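Local coordinates for protein putative transcriptional regulator (Clostridium difficile, PDB 3QI7) that is of unknown function but has a periplasmic-binding-protein-like fold, and so probably binds a small ligand, perhaps a sugar, possibly as a lipoprotein, at residues Y29-V32 / E33-K37; A148-S151 / K152-G155; L310-L313 / A314-A318. One frame throughout, in Å; residues are numbered along the deposited sequence. Where two conformers were deposited one is given.

Along the chain come helix 26-42 with contact 1, helix 140-153 with contact 2 at its C-terminal end, and helix 306-324 with contact 3. Contacts 1 and 3 share the lobe built on the large mixed sheet; their centres are 12 Å apart and the two helices touch, Met35 CE lying 3.3 Å from Ile315 CG2. Contact 2 is remote, centred 34 Å from contact 1 and 30 Å from contact 3, where the chain leads into the three-stranded parallel sheet of 159-164, 191-196 and 228-231. Helices far apart in sequence thus come together on one lobe, consistent with the two-lobed architecture of periplasmic binding proteins.

Contact 1 (Y29-V32 / E33-K37); sequences YNMV and EEMAK
Tyr29 and Glu33, one helical turn apart, run side by side and point the same way. The methylene CG of Glu33 comes up obliquely to the tyrosine ring, 3.7 Å from Tyr29 CE1, and the ring and carboxylate planes differ by 32°. Glu33 CG is placed by the first torsion (chi1 -76°), beside the backbone N, and the bend at chi2 then turns the carboxylate off towards His61. There OE2 hydrogen-bonds His61 ND1, and the imidazole of His61 also meets the Tyr29 ring.

Round the helix, Met31 and Met35, both selenomethionines, cross at a slant, with Met31 SE 3.7 Å from Met35 CG. Met31 CE also approaches Glu34 OE2, at 3.8 Å. Met31 was modelled in two conformers, and the distances are those of the conformer described. Met35 CG also sits over the preceding turn, 3.2 Å from Met31 O. Val32 points away from residues 33-37, into strands 13-19 and 57-63. Helix 26-42 connects these two parallel, neighbouring strands, a beta-alpha-beta crossover. Under the side chains the backbone is regular: successive i to i+4 hydrogen bonds run from Glu33 N to Ala36 N, the last of them 2.9 Å from Ala36 N to Val32 O.

Apolar burial and a polar link therefore act side by side. Val32 and the selenomethionines bury apolar groups against the strands and helix 306-324, and the Glu33 carboxylate, bonded to His61, reaches strand 57-63 as Val32 does; its charge would probably favour a protonated imidazole and so strengthen that tie.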
loop_
_atom_site.group_PDB
_atom_site.type_symbol
_atom_site.label_atom_id
_atom_site.label_comp_id
_atom_site.label_asym_id
_atom_site.label_seq_id
_atom_site.Cartn_x
_atom_site.Cartn_y
_atom_site.Cartn_z
ATOM N N TYR A 29 -10.039 -6.020 -2.181
ATOM C CA TYR A 29 -11.243 -6.644 -2.746
ATOM C C TYR A 29 -12.308 -5.586 -3.052
ATOM O O TYR A 29 -12.860 -5.504 -4.188
ATOM C CB TYR A 29 -11.778 -7.707 -1.796
ATOM C CG TYR A 29 -12.930 -8.504 -2.367
ATOM C CD1 TYR A 29 -14.225 -7.970 -2.422
ATOM C CD2 TYR A 29 -12.728 -9.788 -2.852
ATOM C CE1 TYR A 29 -15.264 -8.679 -2.965
ATOM C CE2 TYR A 29 -13.776 -10.514 -3.366
ATOM C CZ TYR A 29 -15.045 -9.956 -3.417
ATOM O OH TYR A 29 -16.086 -10.699 -3.947
ATOM N N ASN A 30 -12.580 -4.760 -2.047
ATOM C CA ASN A 30 -13.584 -3.724 -2.186
ATOM C C ASN A 30 -13.194 -2.585 -3.132
ATOM O O ASN A 30 -14.084 -2.033 -3.780
ATOM C CB ASN A 30 -14.027 -3.199 -0.823
ATOM C CG ASN A 30 -14.932 -4.178 -0.072
ATOM O OD1 ASN A 30 -15.449 -5.135 -0.640
ATOM N ND2 ASN A 30 -15.157 -3.911 1.217
HETATM N N MSE A 31 -11.904 -2.236 -3.239
HETATM C CA MSE A 31 -11.489 -1.227 -4.221
HETATM C C MSE A 31 -11.770 -1.715 -5.650
HETATM O O MSE A 31 -12.331 -0.966 -6.460
HETATM C CB MSE A 31 -10.016 -0.833 -4.057
HETATM C CG MSE A 31 -9.436 0.037 -5.202
HETATM SE SE MSE A 31 -10.454 1.672 -5.555
HETATM C CE MSE A 31 -10.490 2.351 -3.715
ATOM N N VAL A 32 -11.386 -2.956 -5.956
ATOM C CA VAL A 32 -11.689 -3.557 -7.260
ATOM C C VAL A 32 -13.199 -3.546 -7.545
ATOM O O VAL A 32 -13.648 -3.198 -8.652
ATOM C CB VAL A 32 -11.115 -5.000 -7.342
ATOM C CG1 VAL A 32 -11.540 -5.681 -8.597
ATOM C CG2 VAL A 32 -9.560 -4.969 -7.271
ATOM N N GLU A 33 -14.002 -3.875 -6.538
ATOM C CA GLU A 33 -15.453 -3.877 -6.716
ATOM C C GLU A 33 -15.972 -2.488 -7.016
ATOM O O GLU A 33 -16.885 -2.331 -7.850
ATOM C CB GLU A 33 -16.183 -4.465 -5.485
ATOM C CG GLU A 33 -16.086 -5.986 -5.413
ATOM C CD GLU A 33 -16.646 -6.679 -6.666
ATOM O OE1 GLU A 33 -17.834 -6.440 -6.999
ATOM O OE2 GLU A 33 -15.887 -7.436 -7.332
ATOM N N GLU A 34 -15.401 -1.489 -6.327
ATOM C CA GLU A 34 -15.737 -0.106 -6.532
ATOM C C GLU A 34 -15.398 0.330 -7.945
ATOM O O GLU A 34 -16.202 0.974 -8.622
ATOM C CB GLU A 34 -15.018 0.781 -5.513
ATOM C CG GLU A 34 -15.391 2.226 -5.599
ATOM C CD GLU A 34 -14.965 3.003 -4.362
ATOM O OE1 GLU A 34 -15.650 2.874 -3.321
ATOM O OE2 GLU A 34 -13.956 3.745 -4.442
HETATM N N MSE A 35 -14.225 -0.052 -8.421
HETATM C CA MSE A 35 -13.826 0.327 -9.771
HETATM C C MSE A 35 -14.697 -0.353 -10.831
HETATM O O MSE A 35 -15.012 0.239 -11.855
HETATM C CB MSE A 35 -12.366 -0.016 -10.001
HETATM C CG MSE A 35 -11.381 0.675 -9.034
HETATM SE SE MSE A 35 -10.794 2.375 -9.761
HETATM C CE MSE A 35 -9.711 1.761 -11.229
ATOM N N ALA A 36 -15.075 -1.599 -10.574
ATOM C CA ALA A 36 -16.027 -2.317 -11.410
ATOM C C ALA A 36 -17.335 -1.550 -11.598
ATOM O O ALA A 36 -17.846 -1.459 -12.720
ATOM C CB ALA A 36 -16.324 -3.702 -10.824
ATOM N N LYS A 37 -17.878 -1.042 -10.494
ATOM C CA LYS A 37 -19.118 -0.274 -10.519
ATOM C C LYS A 37 -18.922 1.044 -11.282
ATOM O O LYS A 37 -19.753 1.423 -12.090
ATOM C CB LYS A 37 -19.640 -0.050 -9.101
ATOM C CG LYS A 37 -21.037 0.526 -9.019
#

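Contact 2 (A148-S151 / K152-G155); sequences AERS and KEMG
Backbone bonds carry the last turn from Ala148-Ser151 into Lys152-Gly155. Lys152 N donates to Ala148 O at 3.0 Å and Glu153 N to Glu149 O at 2.9 Å. One step further the geometry slackens: Met154 N reaches Arg150 O at 3.1 Å with an N-H...O angle of 138°, and makes a second, weak bond to Ser151 O. Gly155, having no side chain, takes a positive phi of 95° and turns its own N back to Lys152 O at 2.9 Å. This is a Schellman motif. The motif closes helix 140-153, after which the chain goes on to strand 159-164, the middle strand of the three-stranded parallel sheet.

Water-mediated contact joins the two acids. A single water gives one hydrogen to Glu149 OE1 at 2.8 Å and the other to Glu153 OE2 at 2.6 Å, bridging carboxylates that would otherwise probably repel each other. Glu149 OE2 has a salt bridge with Lys145, which should further ease that repulsion.

Van der Waals contacts lie along the carbonyls. With its CG beside the backbone N (chi1 -64°), Glu153 brings that methylene to 3.2 Å from Glu149 O, and Met154, turned alike, sets its CG 3.2 Å from Arg150 O. The remaining polar ends reach elsewhere: Ser151 OG bonds Leu147 O a turn back, Arg150 NH1 takes Leu366 O on strand 361-370, and Lys152 NZ takes Ile187 O just beyond helix 171-186.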
loop_
_atom_site.group_PDB
_atom_site.type_symbol
_atom_site.label_atom_id
_atom_site.label_comp_id
_atom_site.label_asym_id
_atom_site.label_seq_id
_atom_site.Cartn_x
_atom_site.Cartn_y
_atom_site.Cartn_z
ATOM N N ALA A 148 11.824 8.732 8.011
ATOM C CA ALA A 148 12.809 9.473 8.835
ATOM C C ALA A 148 12.754 10.971 8.517
ATOM O O ALA A 148 12.700 11.822 9.426
ATOM C CB ALA A 148 14.230 8.906 8.583
ATOM N N GLU A 149 12.746 11.312 7.234
ATOM C CA GLU A 149 12.704 12.730 6.819
ATOM C C GLU A 149 11.408 13.408 7.266
ATOM O O GLU A 149 11.446 14.494 7.865
ATOM C CB GLU A 149 12.896 12.861 5.313
ATOM C CG GLU A 149 14.276 12.402 4.861
ATOM C CD GLU A 149 14.428 12.442 3.355
ATOM O OE1 GLU A 149 13.464 12.837 2.695
ATOM O OE2 GLU A 149 15.514 12.070 2.838
ATOM N N ARG A 150 10.275 12.741 7.048
ATOM C CA ARG A 150 8.974 13.335 7.382
ATOM C C ARG A 150 8.818 13.509 8.882
ATOM O O ARG A 150 8.213 14.502 9.333
ATOM C CB ARG A 150 7.800 12.537 6.757
ATOM C CG ARG A 150 7.680 12.768 5.248
ATOM C CD ARG A 150 6.568 11.941 4.521
ATOM N NE ARG A 150 6.696 12.134 3.072
ATOM C CZ ARG A 150 5.959 11.556 2.134
ATOM N NH1 ARG A 150 4.938 10.752 2.438
ATOM N NH2 ARG A 150 6.241 11.802 0.868
ATOM N N SER A 151 9.365 12.566 9.662
ATOM C CA SER A 151 9.506 12.718 11.109
ATOM C C SER A 151 10.297 13.994 11.517
ATOM O O SER A 151 9.837 14.792 12.373
ATOM C CB SER A 151 10.200 11.457 11.709
ATOM O OG SER A 151 9.380 10.310 11.545
ATOM N N LYS A 152 11.470 14.176 10.894
ATOM C CA LYS A 152 12.324 15.358 11.110
ATOM C C LYS A 152 11.523 16.642 10.808
ATOM O O LYS A 152 11.524 17.572 11.611
ATOM C CB LYS A 152 13.605 15.302 10.228
ATOM C CG LYS A 152 14.648 16.421 10.504
ATOM C CD LYS A 152 15.547 16.104 11.681
ATOM C CE LYS A 152 16.458 17.244 12.055
ATOM N NZ LYS A 152 17.591 16.712 12.854
ATOM N N GLU A 153 10.802 16.647 9.700
ATOM C CA GLU A 153 10.070 17.842 9.221
ATOM C C GLU A 153 8.951 18.226 10.176
ATOM O O GLU A 153 8.604 19.404 10.310
ATOM C CB GLU A 153 9.534 17.638 7.828
ATOM C CG GLU A 153 10.677 17.454 6.832
ATOM C CD GLU A 153 10.266 16.870 5.486
ATOM O OE1 GLU A 153 9.080 16.889 5.156
ATOM O OE2 GLU A 153 11.143 16.380 4.731
HETATM N N MSE A 154 8.419 17.236 10.856
HETATM C CA MSE A 154 7.363 17.460 11.854
HETATM C C MSE A 154 7.908 17.884 13.208
HETATM O O MSE A 154 7.129 18.059 14.150
HETATM C CB MSE A 154 6.517 16.184 11.972
HETATM C CG MSE A 154 5.749 15.921 10.699
HETATM SE SE MSE A 154 4.736 14.297 10.671
HETATM C CE MSE A 154 3.198 14.902 11.712
ATOM N N GLY A 155 9.231 18.050 13.338
ATOM C CA GLY A 155 9.815 18.533 14.585
ATOM C C GLY A 155 10.307 17.471 15.550
ATOM O O GLY A 155 10.594 17.777 16.710
HETATM O O HOH W 1 11.334 14.699 2.694
#

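Contact 3 (L310-L313 / A314-A318); sequences LPSL and AIYLA
Leu310 O receives Ala314 N at 2.9 Å, and the methyl of Ala314 rests beside the same oxygen, with CB 3.4 Å from Leu310 O. The leucine side chain itself turns from residues 314-318 to Leu136 on strand 134-137.

Pro311 comes next, and with it a kink: its ring nitrogen has no hydrogen to offer the turn before. The carbonyl is unaffected, and Pro311 O accepts Ile315 N at 2.9 Å. Ile315 wraps over that oxygen. Its CG1 lies beside the backbone N (chi1 -66°), which carries this branch back along the helix to 3.2 Å from Pro311 O, with CD1 following at 3.3 Å from the same atom. The other branch, CG2, is left to meet helix 26-42.

This helix, 306-324, packs on the large mixed sheet as part of a helical layer. Pro311 and Ala314 rest on strand 88-94, and Leu313 and Ala314 on Leu136. Helices 26-42 and 334-345 flank it, giving the layered alpha/beta arrangement of a periplasmic-binding-protein-like lobe.

Ser312 meets Tyr316 twice, by its carbonyl O and its hydroxyl. The carbonyl accepts Tyr316 N in a nearly straight bond (N-H...O 166°), and the oxygen lies oblique to the ring, 3.2 Å from Ser312 O to Tyr316 CD2. In the conformer described, one of two, the hydroxyl is swung away from the backbone N (chi1 -168°), so that Ser312 OG lies 3.6 Å from Tyr316 CE2. The phenol end of the tyrosine goes to helix 26-42, where OH hydrogen-bonds Glu38.

Leu313 ends the segment, its O taking Leu317 N at 2.9 Å while Leu317 CB lies close by. From there the two leucine side chains go to helix 334-345, Leu313 to Phe340 and Leu317 to Leu337.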
loop_
_atom_site.group_PDB
_atom_site.type_symbol
_atom_site.label_atom_id
_atom_site.label_comp_id
_atom_site.label_asym_id
_atom_site.label_seq_id
_atom_site.Cartn_x
_atom_site.Cartn_y
_atom_site.Cartn_z
ATOM N N LEU A 310 -2.335 1.024 -5.268
ATOM C CA LEU A 310 -1.631 0.260 -6.296
ATOM C C LEU A 310 -2.614 -0.409 -7.268
ATOM O O LEU A 310 -2.482 -0.240 -8.489
ATOM C CB LEU A 310 -0.645 -0.767 -5.711
ATOM C CG LEU A 310 0.586 -0.157 -5.032
ATOM C CD1 LEU A 310 1.275 -1.195 -4.119
ATOM C CD2 LEU A 310 1.564 0.479 -6.081
ATOM N N PRO A 311 -3.590 -1.168 -6.749
ATOM C CA PRO A 311 -4.537 -1.787 -7.697
ATOM C C PRO A 311 -5.385 -0.756 -8.485
ATOM O O PRO A 311 -5.625 -0.955 -9.668
ATOM C CB PRO A 311 -5.403 -2.697 -6.799
ATOM C CG PRO A 311 -5.271 -2.125 -5.465
ATOM C CD PRO A 311 -3.874 -1.585 -5.368
ATOM N N SER A 312 -5.806 0.335 -7.858
ATOM C CA SER A 312 -6.567 1.354 -8.593
ATOM C C SER A 312 -5.726 2.028 -9.679
ATOM O O SER A 312 -6.226 2.274 -10.775
ATOM C CB SER A 312 -7.152 2.405 -7.657
ATOM O OG SER A 312 -8.093 3.194 -8.356
ATOM N N LEU A 313 -4.466 2.340 -9.376
ATOM C CA LEU A 313 -3.553 2.898 -10.381
ATOM C C LEU A 313 -3.335 1.896 -11.509
ATOM O O LEU A 313 -3.336 2.264 -12.693
ATOM C CB LEU A 313 -2.194 3.279 -9.760
ATOM C CG LEU A 313 -1.053 3.617 -10.737
ATOM C CD1 LEU A 313 -1.440 4.853 -11.567
ATOM C CD2 LEU A 313 0.310 3.842 -10.053
ATOM N N ALA A 314 -3.088 0.639 -11.142
ATOM C CA ALA A 314 -2.854 -0.428 -12.156
ATOM C C ALA A 314 -4.057 -0.604 -13.082
ATOM O O ALA A 314 -3.891 -0.757 -14.307
ATOM C CB ALA A 314 -2.474 -1.780 -11.480
ATOM N N ILE A 315 -5.261 -0.563 -12.525
ATOM C CA ILE A 315 -6.472 -0.668 -13.376
ATOM C C ILE A 315 -6.565 0.511 -14.384
ATOM O O ILE A 315 -6.825 0.300 -15.570
ATOM C CB ILE A 315 -7.748 -0.777 -12.513
ATOM C CG1 ILE A 315 -7.736 -2.106 -11.738
ATOM C CG2 ILE A 315 -9.020 -0.667 -13.388
ATOM C CD1 ILE A 315 -8.600 -2.085 -10.512
ATOM N N TYR A 316 -6.365 1.734 -13.905
ATOM C CA TYR A 316 -6.424 2.929 -14.754
ATOM C C TYR A 316 -5.362 2.883 -15.837
ATOM O O TYR A 316 -5.616 3.276 -16.979
ATOM C CB TYR A 316 -6.241 4.220 -13.932
ATOM C CG TYR A 316 -7.452 4.686 -13.134
ATOM C CD1 TYR A 316 -8.727 4.706 -13.679
ATOM C CD2 TYR A 316 -7.304 5.131 -11.853
ATOM C CE1 TYR A 316 -9.841 5.155 -12.929
ATOM C CE2 TYR A 316 -8.384 5.566 -11.104
ATOM C CZ TYR A 316 -9.648 5.582 -11.645
ATOM O OH TYR A 316 -10.688 6.021 -10.858
ATOM N N LEU A 317 -4.169 2.389 -15.493
ATOM C CA LEU A 317 -3.066 2.283 -16.445
ATOM C C LEU A 317 -3.385 1.249 -17.512
ATOM O O LEU A 317 -3.185 1.501 -18.714
ATOM C CB LEU A 317 -1.778 1.877 -15.706
ATOM C CG LEU A 317 -0.408 2.331 -16.179
ATOM C CD1 LEU A 317 -0.369 3.799 -16.646
ATOM C CD2 LEU A 317 0.569 2.082 -15.011
ATOM N N ALA A 318 -3.830 0.070 -17.075
ATOM C CA ALA A 318 -4.204 -0.988 -18.017
ATOM C C ALA A 318 -5.241 -0.463 -19.017
ATOM O O ALA A 318 -5.090 -0.611 -20.221
ATOM C CB ALA A 318 -4.750 -2.222 -17.279
#